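Local coordinates for uncharacterized protein (PDB 3RMQ), which is of unknown function but binds a zinc ion through one histidine and three cysteines, as a zinc-finger-like protein would, at residues R25-A28 / G29-F32; D85-P88 / A89-T92. The protein carries 1 engineered substitution. One frame throughout, in Å; residues are numbered along the deposited sequence.

Contact 1: R25-A28 / G29-F32; sequences RVQA and GRPF
R30 lays its guanidinium across the side chain of Q27, whose amide carbon CD sits 3.6 Å above the plane, offset toward the rim. The two side chains cross at about a right angle, and their flat ends are turned 51° against each other. Q27 OE1 lies over that same guanidinium, 3.1 Å from R30 NH1, but the angle is too poor for a hydrogen bond, so the amide rests on the group rather than gripping its N-H. Q27 reaches this place with CG anti to its backbone N (chi1 165°) and an extended chain beyond, while R30 bends at chi2 and chi3 to fold back over it. In the guanidinium plane, R25 O takes a weak hydrogen bond from R30 NH2 at 3.4 Å. Water 1 stands at the same edge, accepting from R30 NE at 3.1 Å and lying within bonding distance of R25 O and P31 O. A second water accepts from Q27 N and reaches R30 O at 2.8 Å, tying the two arms of the bend. V26 CG2 meets F32 CD1 obliquely at 4.4 Å, where F32 approaches the zinc ligand H17. The backbone closes with R30 N to Q27 O at 3.0 Å, and G29 takes positive phi (77°): a type II beta turn, Q27 to R30, leading into the short strand 32-33.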
loop_
_atom_site.group_PDB
_atom_site.type_symbol
_atom_site.label_atom_id
_atom_site.label_comp_id
_atom_site.label_asym_id
_atom_site.label_seq_id
_atom_site.Cartn_x
_atom_site.Cartn_y
_atom_site.Cartn_z
ATOM N N ARG A 25 -11.632 5.977 10.026
ATOM C CA ARG A 25 -11.075 5.948 11.380
ATOM C C ARG A 25 -10.802 4.505 11.686
ATOM O O ARG A 25 -11.713 3.695 11.582
ATOM C CB ARG A 25 -12.144 6.406 12.361
ATOM C CG ARG A 25 -11.753 7.566 13.208
ATOM C CD ARG A 25 -12.978 8.225 13.827
ATOM N NE ARG A 25 -12.820 9.673 13.813
ATOM C CZ ARG A 25 -13.695 10.536 14.319
ATOM N NH1 ARG A 25 -13.442 11.835 14.252
ATOM N NH2 ARG A 25 -14.816 10.106 14.891
ATOM N N VAL A 26 -9.595 4.162 12.115
ATOM C CA VAL A 26 -9.280 2.771 12.424
ATOM C C VAL A 26 -9.750 2.321 13.806
ATOM O O VAL A 26 -9.646 3.090 14.754
ATOM C CB VAL A 26 -7.736 2.564 12.404
ATOM C CG1 VAL A 26 -7.378 1.230 13.023
ATOM C CG2 VAL A 26 -7.250 2.666 11.026
ATOM N N GLN A 27 -10.195 1.063 13.935
ATOM C CA GLN A 27 -10.658 0.532 15.222
ATOM C C GLN A 27 -10.636 -0.980 15.137
ATOM O O GLN A 27 -10.944 -1.555 14.082
ATOM C CB GLN A 27 -12.070 1.016 15.524
ATOM C CG GLN A 27 -12.776 0.240 16.634
ATOM C CD GLN A 27 -14.291 0.404 16.558
ATOM O OE1 GLN A 27 -14.800 1.527 16.589
ATOM N NE2 GLN A 27 -15.012 -0.713 16.405
ATOM N N ALA A 28 -10.261 -1.641 16.228
ATOM C CA ALA A 28 -10.125 -3.092 16.183
ATOM C C ALA A 28 -11.460 -3.683 15.743
ATOM O O ALA A 28 -12.503 -3.224 16.189
ATOM C CB ALA A 28 -9.731 -3.629 17.550
ATOM N N GLY A 29 -11.440 -4.687 14.868
ATOM C CA GLY A 29 -12.672 -5.349 14.460
ATOM C C GLY A 29 -13.526 -4.591 13.450
ATOM O O GLY A 29 -14.565 -5.092 13.040
ATOM N N ARG A 30 -13.083 -3.406 13.026
ATOM C CA ARG A 30 -13.831 -2.601 12.070
ATOM C C ARG A 30 -13.076 -2.597 10.750
ATOM O O ARG A 30 -11.857 -2.389 10.744
ATOM C CB ARG A 30 -13.934 -1.173 12.577
ATOM C CG ARG A 30 -15.329 -0.609 12.472
ATOM C CD ARG A 30 -15.349 0.671 11.674
ATOM N NE ARG A 30 -14.585 1.747 12.297
ATOM C CZ ARG A 30 -14.999 2.466 13.338
ATOM N NH1 ARG A 30 -16.173 2.211 13.902
ATOM N NH2 ARG A 30 -14.226 3.433 13.822
ATOM N N PRO A 31 -13.769 -2.858 9.639
ATOM C CA PRO A 31 -13.050 -2.844 8.354
ATOM C C PRO A 31 -12.696 -1.438 7.926
ATOM O O PRO A 31 -13.435 -0.488 8.242
ATOM C CB PRO A 31 -14.077 -3.400 7.370
ATOM C CG PRO A 31 -15.397 -3.025 7.986
ATOM C CD PRO A 31 -15.187 -3.226 9.468
ATOM N N PHE A 32 -11.585 -1.284 7.212
ATOM C CA PHE A 32 -11.366 -0.062 6.463
ATOM C C PHE A 32 -10.829 -0.443 5.105
ATOM O O PHE A 32 -10.399 -1.571 4.901
ATOM C CB PHE A 32 -10.395 0.872 7.193
ATOM C CG PHE A 32 -8.953 0.352 7.275
ATOM C CD1 PHE A 32 -8.566 -0.522 8.291
ATOM C CD2 PHE A 32 -8.004 0.743 6.335
ATOM C CE1 PHE A 32 -7.229 -1.002 8.370
ATOM C CE2 PHE A 32 -6.676 0.258 6.388
ATOM C CZ PHE A 32 -6.281 -0.623 7.421
HETATM O O HOH W 1 -12.503 1.726 10.006
HETATM O O HOH W 2 -10.683 0.104 11.385
#

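Contact 2: D85-P88 / A89-T92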
loop_
_atom_site.group_PDB
_atom_site.type_symbol
_atom_site.label_atom_id
_atom_site.label_comp_id
_atom_site.label_asym_id
_atom_site.label_seq_id
_atom_site.Cartn_x
_atom_site.Cartn_y
_atom_site.Cartn_z
ATOM N N ASP A 85 8.689 -7.256 -3.645
ATOM C CA ASP A 85 8.378 -8.361 -4.553
ATOM C C ASP A 85 6.963 -8.159 -5.113
ATOM O O ASP A 85 6.042 -7.883 -4.373
ATOM C CB ASP A 85 8.469 -9.693 -3.805
ATOM C CG ASP A 85 9.866 -9.940 -3.207
ATOM O OD1 ASP A 85 10.855 -9.371 -3.737
ATOM O OD2 ASP A 85 9.970 -10.689 -2.204
ATOM N N TRP A 86 6.808 -8.297 -6.416
ATOM C CA TRP A 86 5.580 -7.925 -7.093
ATOM C C TRP A 86 4.922 -9.118 -7.806
ATOM O O TRP A 86 5.363 -9.551 -8.883
ATOM C CB TRP A 86 5.880 -6.863 -8.129
ATOM C CG TRP A 86 6.253 -5.543 -7.539
ATOM C CD1 TRP A 86 7.513 -5.042 -7.308
ATOM C CD2 TRP A 86 5.344 -4.555 -7.143
ATOM N NE1 TRP A 86 7.421 -3.773 -6.780
ATOM C CE2 TRP A 86 6.094 -3.441 -6.680
ATOM C CE3 TRP A 86 3.962 -4.482 -7.135
ATOM C CZ2 TRP A 86 5.487 -2.301 -6.178
ATOM C CZ3 TRP A 86 3.356 -3.333 -6.666
ATOM C CH2 TRP A 86 4.120 -2.258 -6.183
ATOM N N SER A 87 3.870 -9.645 -7.204
ATOM C CA SER A 87 3.128 -10.740 -7.798
ATOM C C SER A 87 2.115 -10.183 -8.790
ATOM O O SER A 87 1.856 -8.986 -8.799
ATOM C CB SER A 87 2.390 -11.495 -6.722
ATOM O OG SER A 87 1.395 -10.650 -6.202
ATOM N N PRO A 88 1.535 -11.057 -9.629
ATOM C CA PRO A 88 0.537 -10.552 -10.573
ATOM C C PRO A 88 -0.636 -9.935 -9.823
ATOM O O PRO A 88 -1.206 -8.969 -10.293
ATOM C CB PRO A 88 0.108 -11.816 -11.356
ATOM C CG PRO A 88 1.299 -12.701 -11.303
ATOM C CD PRO A 88 1.940 -12.445 -9.933
ATOM N N ALA A 89 -0.980 -10.463 -8.653
ATOM C CA ALA A 89 -2.064 -9.901 -7.885
ATOM C C ALA A 89 -1.742 -8.458 -7.512
ATOM O O ALA A 89 -2.594 -7.582 -7.617
ATOM C CB ALA A 89 -2.318 -10.741 -6.597
ATOM N N LEU A 90 -0.515 -8.219 -7.056
ATOM C CA LEU A 90 -0.134 -6.856 -6.629
ATOM C C LEU A 90 0.001 -5.896 -7.782
ATOM O O LEU A 90 -0.419 -4.766 -7.691
ATOM C CB LEU A 90 1.184 -6.864 -5.867
ATOM C CG LEU A 90 1.012 -7.563 -4.517
ATOM C CD1 LEU A 90 2.353 -7.881 -3.917
ATOM C CD2 LEU A 90 0.243 -6.603 -3.613
ATOM N N ILE A 91 0.615 -6.348 -8.870
ATOM C CA ILE A 91 0.829 -5.492 -10.034
ATOM C C ILE A 91 -0.503 -5.105 -10.625
ATOM O O ILE A 91 -0.720 -3.949 -10.971
ATOM C CB ILE A 91 1.724 -6.190 -11.103
ATOM C CG1 ILE A 91 3.097 -6.522 -10.487
ATOM C CG2 ILE A 91 1.871 -5.301 -12.340
ATOM C CD1 ILE A 91 3.995 -7.448 -11.396
ATOM N N THR A 92 -1.415 -6.052 -10.764
ATOM C CA THR A 92 -2.670 -5.692 -11.406
ATOM C C THR A 92 -3.492 -4.823 -10.438
ATOM O O THR A 92 -4.230 -3.930 -10.870
ATOM C CB THR A 92 -3.440 -6.922 -11.941
ATOM O OG1 THR A 92 -3.794 -7.773 -10.853
ATOM C CG2 THR A 92 -2.566 -7.690 -12.939
#
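The chain stays extended through D85, W86 and S87 and turns helical at P88, entering helix 88-97, whose first turn brings residues 89-92 back beside the incoming stretch. I91 N donates to S87 O at 2.9 Å, nearly along the C=O axis, and T92 N donates to P88 O at 3.0 Å. S87 is the N-cap: its OG accepts from L90 N at 3.2 Å with an N-H...O angle of 161°. The chi1 of 67° sets OG between the backbone N and the carbonyl carbon, which turns the hydroxyl oxygen toward the start of the helix. That same oxygen lies 3.5 Å from L90 CG, packed against the leucine branch point. W86 packs beside the helix start. Its CB touches I91 CG1 at 3.7 Å, and CE3 of its indole meets L90 CB at 3.9 Å. I91 CG1 and L90 CB both lie oblique to the indole; the tryptophan and leucine side chains cross at about a right angle. The indole also packs on V61 and I64 of helix 60-69, and its NE1 donates to A81 O, a bond that helps fix the ring's rotation. I91 faces F102 and V106 of helix 102-109. The serine oxygen thus gives an amide of the first turn an acceptor at a point where the helix has no earlier turn to supply one, while W86 keeps its polar N-H bonded and offers carbon to L90 and I91. The start of the helix so combines a polar cap from S87 with apolar packing round W86.

In the fold
From the N terminus, the hairpin of strands 7-12 and 15-20 comes first, and contact 1 closes the loop that leads from it into strand 32-33. There F32 packs on Q10 and A12 and pairs with V40, joining the two small sheets. The chain then passes C36 and C59 and, at C62, is already in helix 60-69, the first of the helical part, where contact 2 opens helix 88-97 after helix 74-81. The contacts follow in series, neither nested nor crossed, on opposite sides of the chain's centre. The centres of contact 1 and contact 2 are about 25 Å apart. The zinc lies about 7 Å from the side chains of both F32 and L90.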